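Local coordinates for lactaldehyde dehydrogenase (PDB 3PQA), which oxidises lactaldehyde to lactate, preferably with NAD over NADP, in the biosynthesis of coenzyme F420, at residues Leu76-Ala81 with Lys86-Ala91; Lys67-Lys72 with Val93-Ser98; Asn141-Leu146 with Pro170-Glu175; Leu302-Pro307 with Phe351-Leu356; Gly266-Ala271 with Asn297-Leu302. All blocks are in the same frame, centred on the assembly; numbering follows the deposited sequence.

Contact 1 of 5, residues Leu76-Ala81 with Lys86-Ala91; sequences LAKILA and KPIKQA
A91 packs its methyl into the side of helix 73-84, with CB 3.2 Å from A77 O and 3.7 Å from L80 CB; the small side chains of A77 and A91 let the first turn of helix 88-111 come this close. The two consecutive helices pair roughly antiparallel as an alpha-hairpin, closed by a nearly straight hydrogen bond (170°) from K86 N to L80 O at 3.3 Å. Beside it, A81 CA makes a CA-H...O contact with K86 O at 3.1 Å. I88 covers the other end of this buried patch: CG1 is anti to the backbone N (chi1 -172°), and this carries CD1 back over A77, 3.8 Å from its CB. Further out the packing thins to K78, which is partly exposed and lays only its CD against I88 CD1, again at 3.8 Å. K86 reaches the opposite way with its amine, forming a salt bridge with E94, a hydrogen bond to N141 O and cation-pi contacts with F142 and Y270. Apolar methyls and backbone atoms thus seal the helix pair, while the amine of a buried lysine turns toward helix 88-111 and nearby loops, its charge probably offset by E94.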
# COMPACT_ATOMS: atom_id res chain seq x y z
N LEU B 76 -8.86 33.78 -15.47
CA LEU B 76 -8.12 33.55 -14.23
C LEU B 76 -6.63 33.81 -14.42
O LEU B 76 -5.98 34.36 -13.53
CB LEU B 76 -8.38 32.13 -13.71
CG LEU B 76 -9.82 31.82 -13.26
CD1 LEU B 76 -9.94 30.33 -12.97
CD2 LEU B 76 -10.25 32.64 -12.05
N ALA B 77 -6.10 33.42 -15.58
CA ALA B 77 -4.70 33.68 -15.91
C ALA B 77 -4.40 35.18 -15.93
O ALA B 77 -3.35 35.60 -15.44
CB ALA B 77 -4.32 33.05 -17.24
N LYS B 78 -5.32 35.98 -16.47
CA LYS B 78 -5.15 37.44 -16.53
C LYS B 78 -5.14 38.05 -15.13
O LYS B 78 -4.35 38.96 -14.85
CB LYS B 78 -6.26 38.11 -17.36
CG LYS B 78 -6.33 37.70 -18.82
CD LYS B 78 -5.23 38.30 -19.66
CE LYS B 78 -5.63 38.37 -21.12
NZ LYS B 78 -4.44 38.75 -21.93
N ILE B 79 -6.00 37.55 -14.26
CA ILE B 79 -6.02 38.00 -12.87
C ILE B 79 -4.67 37.73 -12.20
O ILE B 79 -4.17 38.59 -11.48
CB ILE B 79 -7.19 37.38 -12.07
CG1 ILE B 79 -8.53 37.98 -12.53
CG2 ILE B 79 -7.01 37.65 -10.57
CD1 ILE B 79 -9.76 37.13 -12.21
N LEU B 80 -4.09 36.55 -12.43
CA LEU B 80 -2.75 36.27 -11.90
C LEU B 80 -1.72 37.27 -12.41
O LEU B 80 -0.87 37.74 -11.65
CB LEU B 80 -2.32 34.83 -12.21
CG LEU B 80 -3.11 33.74 -11.46
CD1 LEU B 80 -2.75 32.35 -12.00
CD2 LEU B 80 -2.83 33.81 -9.98
N ALA B 81 -1.79 37.61 -13.69
CA ALA B 81 -0.86 38.56 -14.29
C ALA B 81 -0.99 39.93 -13.65
O ALA B 81 0.01 40.53 -13.24
CB ALA B 81 -1.08 38.65 -15.79
N LYS B 86 2.31 37.95 -12.32
CA LYS B 86 2.83 36.71 -12.89
C LYS B 86 2.76 36.74 -14.40
O LYS B 86 1.68 36.90 -14.96
CB LYS B 86 2.04 35.51 -12.35
CG LYS B 86 2.53 34.17 -12.89
CD LYS B 86 1.90 32.99 -12.14
CE LYS B 86 2.36 33.00 -10.69
NZ LYS B 86 2.27 31.66 -10.05
N PRO B 87 3.91 36.60 -15.09
CA PRO B 87 3.86 36.56 -16.56
C PRO B 87 2.75 35.64 -17.06
O PRO B 87 2.55 34.53 -16.52
CB PRO B 87 5.24 36.04 -16.92
CG PRO B 87 6.11 36.64 -15.85
CD PRO B 87 5.29 36.45 -14.60
N ILE B 88 2.02 36.14 -18.06
CA ILE B 88 0.80 35.47 -18.54
C ILE B 88 1.00 34.00 -18.93
O ILE B 88 0.17 33.15 -18.60
CB ILE B 88 0.05 36.30 -19.65
CG1 ILE B 88 -1.32 35.69 -19.97
CG2 ILE B 88 0.91 36.44 -20.90
CD1 ILE B 88 -2.38 35.91 -18.90
N LYS B 89 2.12 33.70 -19.59
CA LYS B 89 2.44 32.29 -19.92
C LYS B 89 2.55 31.39 -18.68
O LYS B 89 2.07 30.25 -18.69
CB LYS B 89 3.70 32.22 -20.78
CG LYS B 89 3.51 32.74 -22.21
CD LYS B 89 4.75 32.53 -23.08
CE LYS B 89 5.95 33.29 -22.53
NZ LYS B 89 7.00 33.52 -23.57
N GLN B 90 3.17 31.90 -17.62
CA GLN B 90 3.28 31.19 -16.34
C GLN B 90 1.95 31.13 -15.60
O GLN B 90 1.65 30.15 -14.91
CB GLN B 90 4.34 31.83 -15.46
CG GLN B 90 5.76 31.70 -16.02
CD GLN B 90 6.75 32.51 -15.21
OE1 GLN B 90 6.74 32.48 -13.98
NE2 GLN B 90 7.60 33.26 -15.91
N ALA B 91 1.14 32.18 -15.74
CA ALA B 91 -0.20 32.21 -15.16
C ALA B 91 -1.07 31.08 -15.72
O ALA B 91 -1.80 30.43 -14.97
CB ALA B 91 -0.84 33.56 -15.38

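Contact 2 of 5, residues Lys67-Lys72 with Val93-Ser98; sequences KQIKEK and VEVERS
S98 OG, pressed against I69 across the contact, donates a hydrogen bond of 2.7 Å to V95 O one turn back in its own helix. This is helix-helix packing inside the cluster formed by helices 55-71, 73-84, 88-111 and 171-186, with 55-71 and 88-111 running in roughly opposing directions. The OG lies between the backbone N and the carbonyl carbon (chi1 78°), where it can turn back to the carbonyl, which it meets 18° from the carbonyl plane. With its hydroxyl thus engaged, S98 can face an apolar neighbour. I69 is that neighbour: its branch methyl CG2, anti to the backbone N, enters between S98 and V95, 3.6 Å from V95 CG1. L76, L176, I179, I99 and F102 also pack on I69, which makes it a wedge among several helices. An alanine in place of S98 lacks the hydroxyl, and would probably leave V95 O without its side-chain donor and a small gap beside the I69 methyl. On the outer face of helix 55-71, K67 NZ bridges to E71 OE2 one turn on at 3.0 Å, from above the carboxylate plane; between the helices, K70 NZ and E96 OE2 are 5.5 Å apart and not in contact, while E96 pairs with K73. At the buried centre, I69 CG2 comes 3.5 Å from S98 OG, and CD1 follows at 3.9 Å from the same oxygen.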
# COMPACT_ATOMS: atom_id res chain seq x y z
N LYS B 67 -14.22 21.94 -13.69
CA LYS B 67 -14.87 22.33 -14.93
C LYS B 67 -14.97 23.85 -15.04
O LYS B 67 -14.64 24.43 -16.08
CB LYS B 67 -16.25 21.69 -15.06
CG LYS B 67 -16.96 21.99 -16.37
CD LYS B 67 -18.22 21.16 -16.51
CE LYS B 67 -19.04 21.61 -17.71
NZ LYS B 67 -19.92 22.79 -17.39
N GLN B 68 -15.40 24.50 -13.96
CA GLN B 68 -15.51 25.98 -13.96
C GLN B 68 -14.17 26.70 -14.17
O GLN B 68 -14.11 27.71 -14.89
CB GLN B 68 -16.14 26.48 -12.68
CG GLN B 68 -17.61 26.12 -12.50
CD GLN B 68 -18.12 26.71 -11.22
OE1 GLN B 68 -18.20 27.93 -11.08
NE2 GLN B 68 -18.41 25.85 -10.25
N ILE B 69 -13.11 26.20 -13.52
CA ILE B 69 -11.77 26.77 -13.66
C ILE B 69 -11.34 26.67 -15.12
O ILE B 69 -10.83 27.63 -15.69
CB ILE B 69 -10.72 26.08 -12.75
CG1 ILE B 69 -11.04 26.33 -11.27
CG2 ILE B 69 -9.29 26.56 -13.07
CD1 ILE B 69 -10.18 25.52 -10.27
N LYS B 70 -11.56 25.50 -15.71
CA LYS B 70 -11.25 25.29 -17.13
C LYS B 70 -12.01 26.26 -18.04
O LYS B 70 -11.43 26.81 -18.98
CB LYS B 70 -11.51 23.83 -17.52
CG LYS B 70 -11.14 23.46 -18.95
CD LYS B 70 -11.44 21.98 -19.20
CE LYS B 70 -11.34 21.60 -20.67
NZ LYS B 70 -9.93 21.53 -21.11
N GLU B 71 -13.30 26.49 -17.75
CA GLU B 71 -14.11 27.40 -18.58
C GLU B 71 -13.71 28.87 -18.42
O GLU B 71 -13.96 29.69 -19.31
CB GLU B 71 -15.61 27.22 -18.30
CG GLU B 71 -16.13 25.85 -18.74
CD GLU B 71 -17.57 25.57 -18.32
OE1 GLU B 71 -18.08 26.23 -17.39
OE2 GLU B 71 -18.19 24.67 -18.93
N LYS B 72 -13.06 29.18 -17.29
CA LYS B 72 -12.61 30.54 -16.98
C LYS B 72 -11.08 30.68 -17.05
O LYS B 72 -10.53 31.64 -16.52
CB LYS B 72 -13.10 30.95 -15.59
CG LYS B 72 -14.62 31.10 -15.47
CD LYS B 72 -15.03 31.45 -14.03
CE LYS B 72 -15.16 32.95 -13.84
NZ LYS B 72 -16.51 33.42 -14.29
N VAL B 93 -0.11 28.19 -17.02
CA VAL B 93 0.41 26.97 -16.41
C VAL B 93 -0.13 26.76 -14.99
O VAL B 93 -0.63 25.67 -14.69
CB VAL B 93 1.96 26.87 -16.50
CG1 VAL B 93 2.48 25.65 -15.72
CG2 VAL B 93 2.42 26.78 -17.99
N GLU B 94 -0.11 27.79 -14.14
CA GLU B 94 -0.70 27.64 -12.80
C GLU B 94 -2.19 27.24 -12.87
O GLU B 94 -2.64 26.35 -12.14
CB GLU B 94 -0.52 28.89 -11.91
CG GLU B 94 -1.08 28.66 -10.50
CD GLU B 94 -0.99 29.84 -9.55
OE1 GLU B 94 -0.26 30.81 -9.82
OE2 GLU B 94 -1.67 29.76 -8.50
N VAL B 95 -2.94 27.91 -13.74
CA VAL B 95 -4.37 27.61 -13.88
C VAL B 95 -4.59 26.15 -14.30
O VAL B 95 -5.43 25.46 -13.72
CB VAL B 95 -5.13 28.55 -14.85
CG1 VAL B 95 -6.59 28.15 -14.91
CG2 VAL B 95 -5.01 30.01 -14.42
N GLU B 96 -3.81 25.69 -15.28
CA GLU B 96 -3.88 24.30 -15.74
C GLU B 96 -3.57 23.30 -14.60
O GLU B 96 -4.27 22.29 -14.45
CB GLU B 96 -2.95 24.09 -16.95
CG GLU B 96 -3.19 22.79 -17.71
CD GLU B 96 -4.52 22.74 -18.45
OE1 GLU B 96 -5.04 23.81 -18.87
OE2 GLU B 96 -5.06 21.63 -18.65
N ARG B 97 -2.56 23.61 -13.78
CA ARG B 97 -2.25 22.77 -12.62
C ARG B 97 -3.42 22.68 -11.65
O ARG B 97 -3.73 21.60 -11.12
CB ARG B 97 -1.04 23.30 -11.85
CG ARG B 97 0.12 23.68 -12.71
CD ARG B 97 1.10 22.59 -12.83
NE ARG B 97 2.03 22.59 -11.71
CZ ARG B 97 3.19 21.93 -11.72
NH1 ARG B 97 3.97 21.96 -10.65
NH2 ARG B 97 3.56 21.25 -12.80
N SER B 98 -4.06 23.82 -11.38
CA SER B 98 -5.18 23.87 -10.44
C SER B 98 -6.34 22.99 -10.87
O SER B 98 -6.99 22.36 -10.03
CB SER B 98 -5.62 25.32 -10.15
OG SER B 98 -6.40 25.85 -11.21

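Contact 3 of 5, residues Asn141-Leu146 with Pro170-Glu175; sequences NFPLNL and PLVCIE
P143 and V172 form the centre of a buried apolar contact between the loop that leads into helix 145-156 and the first turn of helix 171-186. No hydrogen bond crosses between the two segments. The proline ring meets the valine at about a right angle, and P143 CG lies 3.6 Å from V172 CG1. That methyl is placed between the backbone N and the carbonyl carbon of its residue (chi1 82°), and from there it also touches P143 CB at 3.8 Å and L144 CB at 4.0 Å. The second methyl, CG2, reaches L144 CB at 4.1 Å, so the valine fork straddles the proline-leucine step. C173 adds its sulfur beside V172, on the same side of the proline, with SG 3.5 Å from P143 O; the same carbonyl is hydrogen-bonded to S147 OG. L80 and E94 pack on P143, and E94 OE2 accepts hydrogen bonds from the backbone N of both L144 and N145, holding the loop from helix 88-111. The P143 side chain is about 12 Å from that of C275, the active-site cysteine by similarity, and about 11 Å from G221 of the probable NAD site. Helix 145-156 links parallel strands 122-138 and 160-165, and helix 171-186 links 160-165 to 194-196: the contact joins the starts of successive beta-alpha-beta crossover helices, the repeating unit of the Rossmann-like NAD-binding domain of aldehyde dehydrogenases.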
# COMPACT_ATOMS: atom_id res chain seq x y z
N ASN B 141 1.94 33.81 -4.05
CA ASN B 141 2.77 33.50 -5.24
C ASN B 141 2.16 32.51 -6.24
O ASN B 141 2.26 32.70 -7.46
CB ASN B 141 4.22 33.11 -4.85
CG ASN B 141 4.29 31.87 -3.96
OD1 ASN B 141 3.30 31.47 -3.34
ND2 ASN B 141 5.47 31.25 -3.92
N PHE B 142 1.53 31.45 -5.72
CA PHE B 142 0.72 30.55 -6.54
C PHE B 142 -0.63 30.47 -5.84
O PHE B 142 -1.03 29.40 -5.35
CB PHE B 142 1.41 29.18 -6.71
CG PHE B 142 2.70 29.24 -7.49
CD1 PHE B 142 2.76 28.83 -8.82
CD2 PHE B 142 3.86 29.77 -6.89
CE1 PHE B 142 3.97 28.92 -9.55
CE2 PHE B 142 5.07 29.88 -7.61
CZ PHE B 142 5.12 29.45 -8.94
N PRO B 143 -1.35 31.61 -5.78
CA PRO B 143 -2.57 31.69 -4.97
C PRO B 143 -3.70 30.78 -5.46
O PRO B 143 -4.57 30.41 -4.67
CB PRO B 143 -2.96 33.17 -5.09
CG PRO B 143 -2.42 33.59 -6.42
CD PRO B 143 -1.13 32.84 -6.58
N LEU B 144 -3.70 30.42 -6.74
CA LEU B 144 -4.76 29.56 -7.23
C LEU B 144 -4.41 28.09 -6.97
O LEU B 144 -5.16 27.39 -6.29
CB LEU B 144 -5.07 29.81 -8.71
CG LEU B 144 -6.13 28.92 -9.37
CD1 LEU B 144 -7.47 29.04 -8.67
CD2 LEU B 144 -6.26 29.24 -10.86
N ASN B 145 -3.28 27.63 -7.48
CA ASN B 145 -2.93 26.21 -7.27
C ASN B 145 -2.60 25.86 -5.82
O ASN B 145 -2.93 24.76 -5.36
CB ASN B 145 -1.84 25.71 -8.24
CG ASN B 145 -1.78 24.17 -8.31
OD1 ASN B 145 -2.82 23.49 -8.30
ND2 ASN B 145 -0.58 23.63 -8.39
N LEU B 146 -1.95 26.76 -5.08
CA LEU B 146 -1.65 26.45 -3.68
C LEU B 146 -2.90 26.49 -2.79
O LEU B 146 -2.95 25.82 -1.77
CB LEU B 146 -0.50 27.29 -3.12
CG LEU B 146 0.87 27.00 -3.74
CD1 LEU B 146 1.95 27.89 -3.13
CD2 LEU B 146 1.27 25.53 -3.61
N PRO B 170 -5.11 38.57 -3.64
CA PRO B 170 -6.33 37.87 -3.24
C PRO B 170 -7.37 37.64 -4.35
O PRO B 170 -8.28 36.83 -4.17
CB PRO B 170 -6.92 38.81 -2.18
CG PRO B 170 -6.52 40.18 -2.65
CD PRO B 170 -5.17 40.02 -3.34
N LEU B 171 -7.25 38.33 -5.48
CA LEU B 171 -8.38 38.37 -6.44
C LEU B 171 -8.71 37.02 -7.08
O LEU B 171 -9.89 36.68 -7.29
CB LEU B 171 -8.21 39.47 -7.49
CG LEU B 171 -8.07 40.90 -6.95
CD1 LEU B 171 -8.01 41.88 -8.11
CD2 LEU B 171 -9.20 41.27 -5.97
N VAL B 172 -7.68 36.22 -7.36
CA VAL B 172 -7.95 34.92 -7.95
C VAL B 172 -8.65 34.02 -6.92
O VAL B 172 -9.44 33.18 -7.31
CB VAL B 172 -6.69 34.25 -8.55
CG1 VAL B 172 -5.86 33.55 -7.48
CG2 VAL B 172 -7.10 33.28 -9.65
N CYS B 173 -8.36 34.23 -5.63
CA CYS B 173 -8.99 33.46 -4.54
C CYS B 173 -10.44 33.83 -4.35
O CYS B 173 -11.27 32.97 -4.02
CB CYS B 173 -8.22 33.66 -3.24
SG CYS B 173 -6.56 32.98 -3.35
N ILE B 174 -10.76 35.11 -4.57
CA ILE B 174 -12.15 35.57 -4.56
C ILE B 174 -12.90 34.91 -5.73
O ILE B 174 -14.03 34.46 -5.56
CB ILE B 174 -12.25 37.13 -4.60
CG1 ILE B 174 -11.79 37.71 -3.26
CG2 ILE B 174 -13.67 37.57 -4.92
CD1 ILE B 174 -11.40 39.20 -3.32
N GLU B 175 -12.24 34.82 -6.88
CA GLU B 175 -12.82 34.13 -8.03
C GLU B 175 -13.03 32.64 -7.78
O GLU B 175 -14.06 32.09 -8.17
CB GLU B 175 -12.00 34.36 -9.30
CG GLU B 175 -12.12 35.79 -9.88
CD GLU B 175 -13.55 36.31 -9.90
OE1 GLU B 175 -14.42 35.71 -10.58
OE2 GLU B 175 -13.82 37.31 -9.21

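Contact 4 of 5, residues Leu302-Pro307 with Phe351-Leu356; sequences LNVGNP and FYPTIL
V304 and Y352 meet through a CH-pi contact: methyl CG1 sits over one face of the phenol ring, 3.9 Å from its centroid and 25° off the normal, displaced toward the rim. V304 CG1 comes nearest to Y352 CE2, at 3.6 Å. Apolar packing continues on P353, where V304 CG2, the other branch, lies 3.6 Å from P353 CD, the two side chains lying antiparallel alongside each other. L302 CD1 then reaches P353 CG at 3.9 Å, extending the patch along the proline ring. The polar link is indirect: one water donates to V304 O at 2.7 Å and is hydrogen-bonded to Y352 OH at 2.6 Å, so the phenol is held at its hydroxyl as well as across its face. Within the strand segment, T354 OG1 donates to Y352 O at 2.7 Å, pinning the backbone there, and K345 adds a cation-pi contact with the ring. With an alanine in place of Y352, V304 CG1 would probably lose the ring face it rests on, and the bridging water its phenol partner. The loop after helix 288-300 is therefore attached to strand 350-357 by methyls on a ring and a proline, plus a solvent-mediated bridge, with no direct hydrogen bond between the two segments.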
# COMPACT_ATOMS: atom_id res chain seq x y z
N LEU B 302 16.85 37.49 -21.13
CA LEU B 302 15.49 37.40 -20.59
C LEU B 302 14.74 38.71 -20.76
O LEU B 302 15.32 39.79 -20.62
CB LEU B 302 15.51 36.98 -19.12
CG LEU B 302 16.10 35.61 -18.74
CD1 LEU B 302 16.23 35.51 -17.22
CD2 LEU B 302 15.27 34.43 -19.28
N ASN B 303 13.46 38.61 -21.10
CA ASN B 303 12.62 39.79 -21.23
C ASN B 303 11.96 40.12 -19.91
O ASN B 303 11.12 39.37 -19.38
CB ASN B 303 11.59 39.62 -22.35
CG ASN B 303 12.22 39.46 -23.72
OD1 ASN B 303 13.14 40.19 -24.09
ND2 ASN B 303 11.73 38.48 -24.48
N VAL B 304 12.36 41.27 -19.38
CA VAL B 304 11.90 41.76 -18.09
C VAL B 304 10.89 42.87 -18.36
O VAL B 304 11.20 43.84 -19.04
CB VAL B 304 13.09 42.31 -17.28
CG1 VAL B 304 12.66 42.71 -15.87
CG2 VAL B 304 14.22 41.27 -17.23
N GLY B 305 9.67 42.73 -17.85
CA GLY B 305 8.65 43.73 -18.13
C GLY B 305 7.25 43.38 -17.70
O GLY B 305 7.06 42.66 -16.71
N ASN B 306 6.28 43.92 -18.44
CA ASN B 306 4.85 43.80 -18.14
C ASN B 306 4.39 42.35 -18.22
O ASN B 306 4.52 41.72 -19.28
CB ASN B 306 4.06 44.68 -19.12
CG ASN B 306 2.61 44.88 -18.70
OD1 ASN B 306 2.02 44.06 -17.98
ND2 ASN B 306 2.02 45.99 -19.14
N PRO B 307 3.85 41.81 -17.11
CA PRO B 307 3.42 40.40 -17.09
C PRO B 307 2.30 40.09 -18.07
O PRO B 307 2.13 38.92 -18.44
CB PRO B 307 2.94 40.18 -15.64
CG PRO B 307 3.05 41.44 -14.94
CD PRO B 307 3.75 42.45 -15.79
N PHE B 351 12.47 43.97 -10.53
CA PHE B 351 13.84 43.65 -10.16
C PHE B 351 14.50 42.81 -11.25
O PHE B 351 13.99 41.74 -11.61
CB PHE B 351 13.91 42.93 -8.81
CG PHE B 351 15.17 43.20 -8.05
CD1 PHE B 351 16.37 42.61 -8.43
CD2 PHE B 351 15.17 44.09 -6.97
CE1 PHE B 351 17.55 42.86 -7.75
CE2 PHE B 351 16.35 44.37 -6.29
CZ PHE B 351 17.54 43.75 -6.67
N TYR B 352 15.63 43.28 -11.75
CA TYR B 352 16.27 42.61 -12.89
C TYR B 352 17.07 41.38 -12.46
O TYR B 352 17.61 41.35 -11.35
CB TYR B 352 17.12 43.62 -13.69
CG TYR B 352 16.23 44.59 -14.43
CD1 TYR B 352 15.60 45.64 -13.76
CD2 TYR B 352 15.97 44.42 -15.78
CE1 TYR B 352 14.74 46.50 -14.42
CE2 TYR B 352 15.12 45.28 -16.46
CZ TYR B 352 14.50 46.32 -15.78
OH TYR B 352 13.66 47.18 -16.44
N PRO B 353 17.11 40.36 -13.34
CA PRO B 353 17.95 39.18 -13.08
C PRO B 353 19.35 39.60 -12.60
O PRO B 353 20.04 40.39 -13.26
CB PRO B 353 17.99 38.50 -14.45
CG PRO B 353 16.60 38.74 -14.98
CD PRO B 353 16.29 40.17 -14.54
N THR B 354 19.71 39.11 -11.42
CA THR B 354 20.92 39.53 -10.71
C THR B 354 21.75 38.29 -10.34
O THR B 354 21.22 37.31 -9.81
CB THR B 354 20.55 40.37 -9.47
OG1 THR B 354 19.93 41.59 -9.90
CG2 THR B 354 21.77 40.70 -8.62
N ILE B 355 23.04 38.33 -10.66
CA ILE B 355 23.92 37.20 -10.45
C ILE B 355 25.20 37.72 -9.82
O ILE B 355 25.75 38.72 -10.29
CB ILE B 355 24.23 36.50 -11.79
CG1 ILE B 355 22.94 36.07 -12.49
CG2 ILE B 355 25.19 35.31 -11.58
CD1 ILE B 355 23.15 35.53 -13.88
N LEU B 356 25.65 37.06 -8.76
CA LEU B 356 26.90 37.42 -8.11
C LEU B 356 27.73 36.17 -7.88
O LEU B 356 27.18 35.10 -7.62
CB LEU B 356 26.64 38.08 -6.75
CG LEU B 356 25.91 39.42 -6.68
CD1 LEU B 356 24.40 39.19 -6.61
CD2 LEU B 356 26.37 40.19 -5.46
O HOH W 1 12.55 46.12 -18.48

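Contact 5 of 5, residues Gly266-Ala271 with Asn297-Leu302; sequences GSFIYA and NKAKVL
F268 and A299, whose CA atoms stand 8.5 Å apart, lie close to the C-terminal ends of helices 256-268 and 288-300. I269 is the first residue to leave helical geometry, and Y270 and A271 follow with positive phi, turning the chain away. On the other side L302 N makes only a weak, 3.4 Å bond to A299 O as helix 288-300 gives way to loop. The side-chain contact is carried by the F268 ring, reached obliquely by two aliphatic carbons. L302 CD1 comes to 3.7 Å from F268 CD2, its side chain roughly perpendicular to that of the phenylalanine, and A299 CB touches F268 CE2 at 3.9 Å. F268 has CG anti to the carbonyl carbon (chi1 -57°), and its ring thereby projects toward helix 288-300. One face is covered from within its own segment by S267 CB, 3.5 Å above the plane over the ring centre. P353, P372 and I374 also pack on F268, so the ring is wedged between helix ends and the strands beneath. Helix 256-268 joins the parallel strands 246-250 and 278-284 in a beta-alpha-beta crossover, and this helix-on-sheet layering is characteristic of the catalytic domain of the aldehyde dehydrogenase fold.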
# COMPACT_ATOMS: atom_id res chain seq x y z
N GLY B 266 14.92 27.62 -12.95
CA GLY B 266 14.84 27.52 -11.50
C GLY B 266 15.15 28.83 -10.79
O GLY B 266 14.58 29.13 -9.73
N SER B 267 16.05 29.60 -11.40
CA SER B 267 16.45 30.90 -10.86
C SER B 267 15.43 31.99 -11.10
O SER B 267 15.24 32.86 -10.24
CB SER B 267 17.78 31.33 -11.48
OG SER B 267 18.82 30.51 -11.02
N PHE B 268 14.76 31.96 -12.26
CA PHE B 268 14.05 33.15 -12.71
C PHE B 268 12.56 33.03 -12.96
O PHE B 268 11.88 34.04 -13.09
CB PHE B 268 14.79 33.80 -13.89
CG PHE B 268 16.22 34.17 -13.56
CD1 PHE B 268 16.50 35.07 -12.53
CD2 PHE B 268 17.28 33.59 -14.24
CE1 PHE B 268 17.81 35.40 -12.20
CE2 PHE B 268 18.61 33.92 -13.93
CZ PHE B 268 18.87 34.84 -12.89
N ILE B 269 12.03 31.80 -12.98
CA ILE B 269 10.58 31.62 -12.95
C ILE B 269 9.96 32.44 -11.81
O ILE B 269 10.46 32.43 -10.68
CB ILE B 269 10.21 30.11 -12.83
CG1 ILE B 269 10.32 29.43 -14.19
CG2 ILE B 269 8.78 29.91 -12.23
CD1 ILE B 269 9.24 29.82 -15.20
N TYR B 270 8.85 33.12 -12.13
CA TYR B 270 8.14 34.03 -11.22
C TYR B 270 9.08 34.95 -10.43
O TYR B 270 8.86 35.22 -9.25
CB TYR B 270 7.12 33.28 -10.33
CG TYR B 270 6.13 34.20 -9.61
CD1 TYR B 270 5.49 35.25 -10.30
CD2 TYR B 270 5.85 34.05 -8.26
CE1 TYR B 270 4.59 36.09 -9.64
CE2 TYR B 270 4.96 34.90 -7.60
CZ TYR B 270 4.33 35.91 -8.30
OH TYR B 270 3.46 36.75 -7.63
N ALA B 271 10.11 35.45 -11.11
CA ALA B 271 11.07 36.39 -10.52
C ALA B 271 11.72 35.85 -9.24
O ALA B 271 12.06 36.61 -8.33
CB ALA B 271 10.41 37.77 -10.28
N ASN B 297 25.12 34.73 -19.76
CA ASN B 297 24.71 34.98 -21.15
C ASN B 297 23.25 34.66 -21.44
O ASN B 297 22.59 35.40 -22.17
CB ASN B 297 25.62 34.25 -22.14
CG ASN B 297 26.94 34.94 -22.34
OD1 ASN B 297 27.16 36.04 -21.82
ND2 ASN B 297 27.84 34.31 -23.09
N LYS B 298 22.76 33.57 -20.86
CA LYS B 298 21.37 33.17 -21.02
C LYS B 298 20.45 34.06 -20.19
O LYS B 298 19.33 34.37 -20.60
CB LYS B 298 21.17 31.69 -20.67
CG LYS B 298 21.94 30.68 -21.56
CD LYS B 298 21.34 30.51 -22.95
CE LYS B 298 21.61 29.09 -23.48
NZ LYS B 298 20.63 28.66 -24.53
N ALA B 299 20.93 34.50 -19.03
CA ALA B 299 20.14 35.37 -18.16
C ALA B 299 20.00 36.78 -18.74
O ALA B 299 18.98 37.45 -18.52
CB ALA B 299 20.75 35.43 -16.77
N LYS B 300 21.03 37.22 -19.45
CA LYS B 300 21.07 38.52 -20.16
C LYS B 300 19.93 38.78 -21.13
O LYS B 300 19.52 39.92 -21.32
CB LYS B 300 22.36 38.63 -20.98
CG LYS B 300 23.51 39.20 -20.25
CD LYS B 300 24.65 39.46 -21.23
CE LYS B 300 25.88 39.97 -20.51
NZ LYS B 300 27.03 40.05 -21.44
N VAL B 301 19.46 37.72 -21.79
CA VAL B 301 18.51 37.86 -22.88
C VAL B 301 17.06 37.67 -22.44
O VAL B 301 16.15 37.70 -23.26
CB VAL B 301 18.87 36.92 -24.08
CG1 VAL B 301 20.27 37.23 -24.60
CG2 VAL B 301 18.73 35.45 -23.70
N LEU B 302 16.85 37.49 -21.13
CA LEU B 302 15.49 37.40 -20.59
C LEU B 302 14.74 38.71 -20.76
O LEU B 302 15.32 39.79 -20.62
CB LEU B 302 15.51 36.98 -19.12
CG LEU B 302 16.10 35.61 -18.74
CD1 LEU B 302 16.23 35.51 -17.22
CD2 LEU B 302 15.27 34.43 -19.28

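Along the chain contacts 1, 3 and 5 open in that order, with contact 1 lying between the two segments of contact 2 and contact 4 following contact 5. Contacts 1, 2 and 3 sit with centres about 11 Å apart from one another; contacts 1 and 2 share helix 88-111, and E94 ties contact 2 to both others. Contacts 4 and 5, whose centres are about 7 Å apart, share L302 and pack beside the sheet containing strands 350-357 and 373-379. Contact 1 also joins the two groups: I88 N bonds to P307 O, and Q90 OE1 to Y270 N. The helical cluster beside the NAD-binding sheet is thereby connected to the second sheet's domain.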